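Local coordinates for 2-dehydropantoate 2-reductase (Porphyromonas gingivalis, PDB 2QYT), which probably catalyses the NADPH-dependent reduction of ketopantoate to pantoate, the second step on the route from 3-methyl-2-oxobutanoate to pantothenate, at residues 142-147 against 152-157; 51-56 against 72-77. One frame throughout, in Å; residues are numbered along the deposited sequence.

Both contacts belong to the N-terminal Rossmann-type part of the enzyme, which probably binds NADP(H); their centres lie about 20 Å apart, and they share no strand or helix. Interaction 1 (142-147 against 152-157) is a surface hairpin within the mixed sheet, held by backbone hydrogen bonds, with polar side chains on one face and mostly apolar ones on the other. Interaction 2 (51-56 against 72-77) is a helix lying over an outermost strand of the parallel sheet; it is partly buried, buries less than half as much area, and relies on apolar side chains plus one weak arginine bond. Interactions 1 and 2 do not touch.

Interaction 1: 142-147 against 152-157; sequences ISARKS and ITLEAD. With SO4 (sulfate ion), chain B; EDO (1,2-ethanediol), chain J; SO4 (sulfate ion), chain C.
Ser147 OG meets Thr153 OG1 at 2.6 Å, a short hydroxyl-to-hydroxyl hydrogen bond on one face of an antiparallel pair of strands. Arg145 stands beside Thr153 on that face and points the same way; in the conformer given, one face of its guanidinium lies toward Thr153 CB, a doubtful contact. Between the strands, Thr153 N gives a nearly straight bond to Arg145 O (2.9 Å, 169°), and Arg145 N a more bent one to Thr153 O. Glu155 N continues the ladder to Ser143 O at 3.0 Å, while Glu155 CG packs against Ser143 CB. A water accepts from Ser143 N and donates to Ala156 O where segment 152-157 turns its corner. The opposite face is largely apolar, with Lys146 at its end: Ala144 CB rests on Leu154 CD1 (3.8 Å), and Ile152 CD1 reaches Lys146 CB at 3.9 Å. Lys146 N donates to O3 of one sulfate (2.7 Å). Bent at chi3 and chi4, the lysine chain passes the glycine-rich turn, and NZ bonds weakly to O2 of a second sulfate (3.1 Å); both ions probably come from the crystallisation liquor. The pair forms the beta hairpin of strands 137-148 and 151-154; strand 58-61 flanks strand 151-154, and helix 18-33 packs on Ile142 and Leu154 through Val19, Tyr22 and Tyr23.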
# COMPACT_ATOMS: atom_id res chain seq x y z
N ILE A 142 -4.25 -1.62 -7.38
CA ILE A 142 -3.49 -1.40 -8.59
C ILE A 142 -2.78 -2.69 -8.92
O ILE A 142 -2.30 -3.37 -7.99
CB ILE A 142 -2.48 -0.20 -8.48
CG1 ILE A 142 -2.00 0.26 -9.88
CG2 ILE A 142 -1.35 -0.46 -7.41
CD1 ILE A 142 -0.83 1.38 -9.86
N SER A 143 -2.74 -3.03 -10.21
CA SER A 143 -2.10 -4.25 -10.69
C SER A 143 -0.82 -3.92 -11.42
O SER A 143 -0.77 -3.91 -12.65
CB SER A 143 -3.05 -4.96 -11.64
OG SER A 143 -4.22 -5.34 -10.91
N ALA A 144 0.23 -3.67 -10.67
CA ALA A 144 1.46 -3.10 -11.19
C ALA A 144 2.65 -3.84 -10.65
O ALA A 144 2.65 -4.25 -9.48
CB ALA A 144 1.54 -1.66 -10.82
N ARG A 145 3.66 -4.00 -11.49
CA ARG A 145 4.80 -4.89 -11.28
C ARG A 145 6.07 -4.18 -11.76
O ARG A 145 6.02 -3.64 -12.86
CB ARG A 145 4.58 -6.05 -12.26
CG ARG A 145 4.79 -7.43 -11.76
CD ARG A 145 4.24 -8.44 -12.82
NE ARG A 145 4.91 -8.39 -14.12
CZ ARG A 145 4.31 -8.30 -15.31
NH1 ARG A 145 2.97 -8.24 -15.41
NH2 ARG A 145 5.05 -8.27 -16.40
N LYS A 146 7.18 -4.23 -11.04
CA LYS A 146 8.43 -3.85 -11.69
C LYS A 146 8.79 -5.04 -12.54
O LYS A 146 9.04 -6.11 -11.97
CB LYS A 146 9.55 -3.57 -10.70
CG LYS A 146 10.88 -3.36 -11.41
CD LYS A 146 11.95 -2.97 -10.42
CE LYS A 146 12.69 -4.17 -9.93
NZ LYS A 146 12.94 -3.91 -8.49
N SER A 147 8.78 -4.91 -13.88
CA SER A 147 8.98 -6.12 -14.69
C SER A 147 10.38 -6.23 -15.33
O SER A 147 10.71 -7.25 -15.93
CB SER A 147 7.89 -6.26 -15.77
OG SER A 147 7.93 -5.13 -16.64
N ILE A 152 8.16 -0.39 -15.21
CA ILE A 152 6.94 -0.80 -14.54
C ILE A 152 5.91 -1.20 -15.61
O ILE A 152 5.71 -0.49 -16.62
CB ILE A 152 6.32 0.35 -13.67
CG1 ILE A 152 7.38 0.99 -12.74
CG2 ILE A 152 5.18 -0.14 -12.83
CD1 ILE A 152 8.19 -0.07 -11.90
N THR A 153 5.24 -2.32 -15.35
CA THR A 153 4.15 -2.75 -16.19
C THR A 153 2.87 -2.81 -15.35
O THR A 153 2.87 -3.38 -14.24
CB THR A 153 4.42 -4.17 -16.73
OG1 THR A 153 5.65 -4.11 -17.48
CG2 THR A 153 3.26 -4.68 -17.62
N LEU A 154 1.81 -2.18 -15.85
CA LEU A 154 0.47 -2.37 -15.34
C LEU A 154 -0.30 -3.29 -16.21
O LEU A 154 -0.35 -3.14 -17.45
CB LEU A 154 -0.31 -1.07 -15.24
CG LEU A 154 -0.08 -0.12 -14.07
CD1 LEU A 154 1.35 0.35 -14.08
CD2 LEU A 154 -1.07 1.07 -14.18
N GLU A 155 -0.97 -4.24 -15.59
CA GLU A 155 -1.69 -5.14 -16.43
C GLU A 155 -3.08 -4.58 -16.68
O GLU A 155 -3.80 -5.08 -17.52
CB GLU A 155 -1.67 -6.55 -15.84
CG GLU A 155 -2.34 -6.69 -14.56
CD GLU A 155 -2.36 -8.14 -14.11
OE1 GLU A 155 -1.25 -8.69 -13.84
OE2 GLU A 155 -3.48 -8.70 -14.03
N ALA A 156 -3.44 -3.52 -15.96
CA ALA A 156 -4.70 -2.82 -16.24
C ALA A 156 -4.45 -1.36 -15.91
O ALA A 156 -3.68 -1.06 -15.02
CB ALA A 156 -5.84 -3.38 -15.42
N ASP A 157 -5.12 -0.46 -16.63
CA ASP A 157 -5.00 0.96 -16.34
C ASP A 157 -5.59 1.44 -14.99
O ASP A 157 -5.03 2.36 -14.39
CB ASP A 157 -5.62 1.77 -17.47
CG ASP A 157 -4.66 2.02 -18.55
OD1 ASP A 157 -3.62 2.69 -18.32
OD2 ASP A 157 -4.92 1.52 -19.64
S SO4 B . 6.68 -5.36 -7.48
O1 SO4 B . 5.45 -4.60 -7.55
O2 SO4 B . 6.27 -6.77 -7.55
O3 SO4 B . 7.62 -5.03 -8.54
O4 SO4 B . 7.34 -5.09 -6.21
C1 EDO J . -6.41 5.31 -14.09
O1 EDO J . -5.03 5.10 -14.36
C2 EDO J . -6.61 5.92 -12.73
O2 EDO J . -7.30 4.90 -11.99
S SO4 C . 13.92 -0.53 -5.87
O1 SO4 C . 13.05 0.54 -6.33
O2 SO4 C . 13.25 -1.78 -6.25
O3 SO4 C . 15.22 -0.48 -6.52
O4 SO4 C . 14.02 -0.42 -4.40
O HOH W 1 -3.99 -1.62 -12.42

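Interaction 2: 51-56 against 72-77; sequences AIRAAG and TCVTDN
Helix 51-55, the last part of helix 46-55, runs roughly antiparallel to strand 73-75 (144° between their directions), with the axes 9.4 Å apart at closest and Arg53 and Val74 nearest by CA. Val74 points at the helix and, with Arg53, carries much of the contact. Its CG1 meets Ile52 CG2 at 4.0 Å, and its CG2 lies almost as near that same methyl, so both branches of the valine receive one branch of the isoleucine, the two side chains crossing obliquely. With chi1 at -66°, Ile52 CG2 stands anti to the backbone N and is turned to Val74. Arg53 CG lies 4.1 Å from Val74 CG1; the bends at chi2 and chi3 then bring the guanidinium to the strand. There NH1 makes a weak hydrogen bond to Val74 O, 3.1 Å long and bent to 130°. The Thr75 side chain starts away from the helix, though its CB lies 4.0 Å from Arg53 NH1; its OG1 accepts from Asn77 N, an ST turn, and is also bonded to Glu80 OE1. Asn77 then caps helix 78-81 through the amide of Ala79. Strand 38-43, helix 46-55 and the parallel, outermost strand 73-75 form a beta-alpha-beta crossover, with strands 58-61 and 66-69 inserted between helix and last strand; Leu49 and Trp42 also touch Val74.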
# COMPACT_ATOMS: atom_id res chain seq x y z
N ALA A 51 19.44 1.50 -14.47
CA ALA A 51 18.69 1.58 -15.71
C ALA A 51 17.89 2.89 -15.80
O ALA A 51 17.74 3.46 -16.88
CB ALA A 51 17.74 0.40 -15.83
N ILE A 52 17.33 3.32 -14.68
CA ILE A 52 16.62 4.61 -14.58
C ILE A 52 17.59 5.74 -14.92
O ILE A 52 17.26 6.55 -15.76
CB ILE A 52 16.03 4.80 -13.19
CG1 ILE A 52 14.93 3.75 -12.97
CG2 ILE A 52 15.47 6.21 -12.99
CD1 ILE A 52 14.35 3.78 -11.61
N ARG A 53 18.80 5.73 -14.34
CA ARG A 53 19.74 6.84 -14.61
C ARG A 53 20.16 6.86 -16.07
O ARG A 53 20.34 7.93 -16.65
CB ARG A 53 20.97 6.87 -13.65
CG ARG A 53 20.55 6.88 -12.16
CD ARG A 53 21.27 7.85 -11.19
NE ARG A 53 22.21 7.14 -10.34
CZ ARG A 53 22.52 7.39 -9.07
NH1 ARG A 53 21.99 8.39 -8.36
NH2 ARG A 53 23.40 6.60 -8.50
N ALA A 54 20.35 5.68 -16.66
CA ALA A 54 20.76 5.58 -18.06
C ALA A 54 19.66 6.03 -19.04
O ALA A 54 19.95 6.68 -20.06
CB ALA A 54 21.24 4.15 -18.38
N ALA A 55 18.40 5.68 -18.74
CA ALA A 55 17.28 6.10 -19.57
C ALA A 55 16.93 7.56 -19.28
O ALA A 55 16.16 8.17 -20.00
CB ALA A 55 16.05 5.21 -19.35
N GLY A 56 17.50 8.13 -18.22
CA GLY A 56 17.02 9.42 -17.72
C GLY A 56 15.57 9.37 -17.19
O GLY A 56 14.91 10.41 -17.07
N THR A 72 12.87 14.61 -10.35
CA THR A 72 13.80 15.68 -9.95
C THR A 72 15.07 15.00 -9.50
O THR A 72 16.15 15.48 -9.79
CB THR A 72 13.24 16.52 -8.78
OG1 THR A 72 11.90 16.87 -9.11
CG2 THR A 72 14.10 17.86 -8.52
N CYS A 73 14.93 13.90 -8.78
CA CYS A 73 16.11 13.29 -8.22
C CYS A 73 15.82 11.81 -8.08
O CYS A 73 14.70 11.43 -7.73
CB CYS A 73 16.47 13.97 -6.87
SG CYS A 73 17.74 13.12 -5.89
N VAL A 74 16.81 10.98 -8.41
CA VAL A 74 16.71 9.55 -8.18
C VAL A 74 18.07 9.08 -7.66
O VAL A 74 19.12 9.46 -8.17
CB VAL A 74 16.27 8.71 -9.44
CG1 VAL A 74 17.35 8.83 -10.57
CG2 VAL A 74 16.09 7.21 -9.06
N THR A 75 18.02 8.25 -6.61
CA THR A 75 19.24 7.88 -5.89
C THR A 75 18.97 6.64 -5.03
O THR A 75 17.81 6.30 -4.85
CB THR A 75 19.82 9.09 -5.06
OG1 THR A 75 20.98 8.66 -4.39
CG2 THR A 75 18.84 9.64 -3.99
N ASP A 76 20.02 5.96 -4.55
CA ASP A 76 19.86 4.91 -3.51
C ASP A 76 20.09 5.47 -2.11
O ASP A 76 20.06 4.72 -1.16
CB ASP A 76 20.75 3.66 -3.76
CG ASP A 76 22.19 4.00 -3.96
OD1 ASP A 76 22.57 5.18 -3.80
OD2 ASP A 76 22.97 3.07 -4.27
N ASN A 77 20.33 6.77 -2.01
CA ASN A 77 20.69 7.39 -0.72
C ASN A 77 19.74 8.50 -0.23
O ASN A 77 19.83 9.63 -0.69
CB ASN A 77 22.10 7.94 -0.80
CG ASN A 77 22.72 8.24 0.58
OD1 ASN A 77 22.03 8.41 1.62
ND2 ASN A 77 24.03 8.33 0.59